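Local coordinates for protein mercuric reductase (PDB 4YWO) that probably reduces mercuric ions to elemental mercury with NADPH, as an FAD-containing homodimeric member of the pyridine nucleotide-disulfide oxidoreductase family, at residues A[50-53]-A[54-58]. Sequence-based numbering, arbitrary orientation.
With FAD (flavin-adenine dinucleotide), chain B.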
ATOM      1  N   GLY A  50     -18.925 -11.646 -17.563  1.00 20.91           N
ATOM      2  CA  GLY A  50     -18.091 -10.821 -16.692  1.00 19.82           C
ATOM      3  C   GLY A  50     -18.221  -9.351 -16.932  1.00 18.16           C
ATOM      4  O   GLY A  50     -17.817  -8.549 -16.085  1.00 18.72           O
ATOM      5  N   GLY A  51     -18.915  -8.938 -17.977  1.00 16.86           N
ATOM      6  CA  GLY A  51     -19.165  -7.542 -18.157  1.00 16.70           C
ATOM      7  C   GLY A  51     -17.966  -6.654 -18.381  1.00 18.73           C
ATOM      8  O   GLY A  51     -17.048  -7.062 -19.098  1.00 21.48           O
ATOM      9  N   THR A  52     -18.012  -5.419 -17.917  1.00 16.43           N
ATOM     10  CA  THR A  52     -17.069  -4.432 -18.306  1.00 18.29           C
ATOM     11  C   THR A  52     -15.693  -4.612 -17.696  1.00 18.75           C
ATOM     12  O   THR A  52     -14.701  -4.465 -18.425  1.00 18.55           O
ATOM     13  CB  THR A  52     -17.606  -3.040 -17.907  1.00 20.28           C
ATOM     14  OG1 THR A  52     -18.813  -2.795 -18.711  1.00 21.11           O
ATOM     15  CG2 THR A  52     -16.599  -1.938 -18.173  1.00 21.94           C
ATOM     16  N   CYS A  53     -15.643  -4.846 -16.388  1.00 19.06           N
ATOM     17  CA  CYS A  53     -14.396  -4.830 -15.634  1.00 19.13           C
ATOM     18  C   CYS A  53     -13.322  -5.720 -16.239  1.00 19.29           C
ATOM     19  O   CYS A  53     -12.224  -5.260 -16.551  1.00 20.50           O
ATOM     20  CB  CYS A  53     -14.650  -5.235 -14.180  1.00 22.98           C
ATOM     21  SG  CYS A  53     -13.160  -5.335 -13.160  1.00 35.42           S
ATOM     22  N   VAL A  54     -13.640  -6.999 -16.396  1.00 17.72           N
ATOM     23  CA  VAL A  54     -12.657  -7.962 -16.861  1.00 18.95           C
ATOM     24  C   VAL A  54     -12.348  -7.813 -18.315  1.00 18.78           C
ATOM     25  O   VAL A  54     -11.253  -8.097 -18.779  1.00 18.37           O
ATOM     26  CB  VAL A  54     -13.024  -9.410 -16.423  1.00 20.36           C
ATOM     27  CG1 VAL A  54     -14.179  -9.985 -17.223  1.00 21.94           C
ATOM     28  CG2 VAL A  54     -11.829 -10.310 -16.551  1.00 21.32           C
ATOM     29  N   ASN A  55     -13.337  -7.423 -19.119  1.00 18.27           N
ATOM     30  CA  ASN A  55     -13.203  -7.463 -20.581  1.00 16.68           C
ATOM     31  C   ASN A  55     -12.726  -6.226 -21.221  1.00 15.67           C
ATOM     32  O   ASN A  55     -11.862  -6.282 -22.151  1.00 20.31           O
ATOM     33  CB  ASN A  55     -14.582  -7.839 -21.184  1.00 19.35           C
ATOM     34  CG  ASN A  55     -14.955  -9.265 -20.845  1.00 20.52           C
ATOM     35  OD1 ASN A  55     -14.242 -10.194 -21.172  1.00 23.22           O
ATOM     36  ND2 ASN A  55     -16.063  -9.439 -20.148  1.00 19.50           N
ATOM     37  N   VAL A  56     -13.199  -5.068 -20.798  1.00 16.74           N
ATOM     38  CA  VAL A  56     -12.870  -3.792 -21.431  1.00 16.96           C
ATOM     39  C   VAL A  56     -12.697  -2.667 -20.448  1.00 18.54           C
ATOM     40  O   VAL A  56     -12.726  -1.464 -20.810  1.00 20.41           O
ATOM     41  CB  VAL A  56     -13.926  -3.297 -22.465  1.00 20.31           C
ATOM     42  CG1 VAL A  56     -13.918  -4.170 -23.701  1.00 23.57           C
ATOM     43  CG2 VAL A  56     -15.294  -3.229 -21.798  1.00 21.04           C
ATOM     44  N   GLY A  57     -12.395  -3.012 -19.217  1.00 18.58           N
ATOM     45  CA  GLY A  57     -12.371  -2.028 -18.167  1.00 18.12           C
ATOM     46  C   GLY A  57     -11.109  -2.179 -17.313  1.00 17.26           C
ATOM     47  O   GLY A  57     -10.024  -2.044 -17.930  1.00 17.92           O
ATOM     48  N   CYS A  58     -11.267  -2.369 -16.007  1.00 19.66           N
ATOM     49  CA  CYS A  58     -10.183  -2.285 -15.046  1.00 20.77           C
ATOM     50  C   CYS A  58      -9.044  -3.238 -15.344  1.00 20.79           C
ATOM     51  O   CYS A  58      -7.877  -2.877 -15.186  1.00 20.37           O
ATOM     52  CB  CYS A  58     -10.709  -2.530 -13.630  1.00 21.90           C
ATOM     53  SG  CYS A  58     -12.510  -2.486 -13.484  1.00 26.68           S
TER
HETATM   54  PA  FAD B 501     -21.609  -4.227 -16.168  1.00 17.78           P
HETATM   55  O1A FAD B 501     -20.457  -5.122 -15.777  1.00 19.64           O
HETATM   56  O2A FAD B 501     -21.569  -3.477 -17.479  1.00 18.26           O
HETATM   57  O5B FAD B 501     -22.961  -5.101 -16.130  1.00 17.74           O
HETATM   58  C5B FAD B 501     -23.860  -5.093 -17.237  1.00 17.11           C
HETATM   59  C4B FAD B 501     -23.864  -6.466 -17.897  1.00 17.73           C
HETATM   60  O4B FAD B 501     -25.206  -6.948 -18.000  1.00 19.23           O
HETATM   61  C3B FAD B 501     -23.281  -6.405 -19.299  1.00 20.09           C
HETATM   62  O3B FAD B 501     -22.136  -7.258 -19.392  1.00 25.99           O
HETATM   63  C2B FAD B 501     -24.370  -6.893 -20.233  1.00 19.08           C
HETATM   64  O2B FAD B 501     -23.930  -8.062 -20.931  1.00 23.94           O
HETATM   65  C1B FAD B 501     -25.565  -7.230 -19.356  1.00 18.32           C
HETATM   66  N9A FAD B 501     -26.727  -6.395 -19.750  1.00 17.10           N
HETATM   67  C8A FAD B 501     -26.727  -5.055 -19.875  1.00 16.71           C
HETATM   68  N7A FAD B 501     -27.949  -4.598 -20.251  1.00 19.54           N
HETATM   69  C5A FAD B 501     -28.759  -5.665 -20.373  1.00 17.10           C
HETATM   70  C6A FAD B 501     -30.177  -5.893 -20.739  1.00 17.35           C
HETATM   71  N6A FAD B 501     -30.994  -4.860 -21.058  1.00 20.32           N
HETATM   72  N1A FAD B 501     -30.629  -7.167 -20.743  1.00 18.49           N
HETATM   73  C2A FAD B 501     -29.828  -8.203 -20.429  1.00 19.44           C
HETATM   74  N3A FAD B 501     -28.533  -8.069 -20.088  1.00 19.50           N
HETATM   75  C4A FAD B 501     -27.950  -6.848 -20.042  1.00 17.83           C
HETATM   76  N1  FAD B 501     -13.559   0.379 -11.726  1.00 16.17           N
HETATM   77  C2  FAD B 501     -12.680   0.172 -10.714  1.00 19.73           C
HETATM   78  O2  FAD B 501     -13.124  -0.009  -9.560  1.00 18.81           O
HETATM   79  N3  FAD B 501     -11.347   0.155 -10.901  1.00 18.22           N
HETATM   80  C4  FAD B 501     -10.793   0.341 -12.104  1.00 22.99           C
HETATM   81  O4  FAD B 501      -9.550   0.319 -12.246  1.00 24.59           O
HETATM   82  C4X FAD B 501     -11.685   0.573 -13.266  1.00 19.87           C
HETATM   83  N5  FAD B 501     -11.204   0.769 -14.513  1.00 19.22           N
HETATM   84  C5X FAD B 501     -12.045   0.978 -15.554  1.00 17.24           C
HETATM   85  C6  FAD B 501     -11.527   1.178 -16.828  1.00 16.55           C
HETATM   86  C7  FAD B 501     -12.383   1.393 -17.902  1.00 17.65           C
HETATM   87  C7M FAD B 501     -11.819   1.609 -19.282  1.00 18.69           C
HETATM   88  C8  FAD B 501     -13.855   1.412 -17.690  1.00 18.79           C
HETATM   89  C8M FAD B 501     -14.780   1.646 -18.855  1.00 18.68           C
HETATM   90  C9  FAD B 501     -14.377   1.213 -16.418  1.00 16.81           C
HETATM   91  C9A FAD B 501     -13.521   0.997 -15.344  1.00 17.00           C
HETATM   92  N10 FAD B 501     -14.042   0.795 -14.051  1.00 16.62           N
HETATM   93  C10 FAD B 501     -13.139   0.580 -12.992  1.00 17.59           C
HETATM   94  C1' FAD B 501     -15.487   0.808 -13.813  1.00 16.27           C
HETATM   95  C2' FAD B 501     -15.990  -0.623 -13.663  1.00 18.32           C
HETATM   96  O2' FAD B 501     -15.545  -1.405 -14.777  1.00 21.07           O
HETATM   97  C3' FAD B 501     -17.512  -0.662 -13.590  1.00 20.35           C
HETATM   98  O3' FAD B 501     -17.965   0.244 -12.579  1.00 21.49           O
HETATM   99  C4' FAD B 501     -18.007  -2.067 -13.272  1.00 20.13           C
HETATM  100  O4' FAD B 501     -17.722  -2.936 -14.373  1.00 23.83           O
HETATM  101  C5' FAD B 501     -19.507  -2.070 -12.999  1.00 18.28           C
HETATM  102  O5' FAD B 501     -20.035  -3.370 -13.253  1.00 17.38           O
HETATM  103  P   FAD B 501     -21.618  -3.585 -13.448  1.00 15.20           P
HETATM  104  O1P FAD B 501     -21.913  -5.060 -13.315  1.00 14.88           O
HETATM  105  O2P FAD B 501     -22.342  -2.590 -12.572  1.00 14.52           O
HETATM  106  O3P FAD B 501     -21.844  -3.162 -14.984  1.00 15.00           O
HETATM  107  O   HOH W   1     -15.814  -7.987 -14.694  1.00 28.20           O
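N55 reaches back one helical turn to G51, and from CB through CG to ND2 its side chain runs along G51 O. CB sits 3.3 Å from G51 O; CG follows past the same oxygen; ND2 donates to G51 O at 2.8 Å, nearly in its own amide plane and onto a lone pair of the carbonyl. With CG beside its own backbone N (chi1 -68°), the amide is turned back toward the start of the turn. Asparagine suits the place because both ends of the amide find further partners, ND2 in the carbonyl of I49 and OD1 in R100. The short helix is weakly bonded; its one good backbone bond here is V56 N to T52 O, 2.9 Å. A water joins G50 O to V54 N.

The glycines fit closely. At G50, whose backbone angles call for glycine, a CB would collide with V54 CG1; on G57 it would meet T52 O. G51 has positive phi, and a CB there would run into FAD O1A; its CA lies 3.2 Å from the ribose oxygen FAD O3B. T52 binds the diphosphate twice, N donating to FAD O1A and OG1 to FAD O2A at 3.1 Å. Threonine also offers CG2, 3.6 Å from FAD O2' and touching V56 CG2, the two side chains crossing at about a right angle.

C53 and C58 form the redox-active pair of the family's CxxxxC signature. Their SG atoms stand 2.9 Å apart, consistent with an at least partly opened disulfide. C58 SG is 3.2 Å from FAD C10, over the isoalloxazine ring, as expected of the sulfur that exchanges electrons with the flavin in relatives.

G57, at the N-cap position, joins helix 51-56 to helix 58-78. V54 and N55 pack on helix 87-110, the cysteines touch E314 at the start of helix 314-330, and F437 of the second subunit packs against both cysteines.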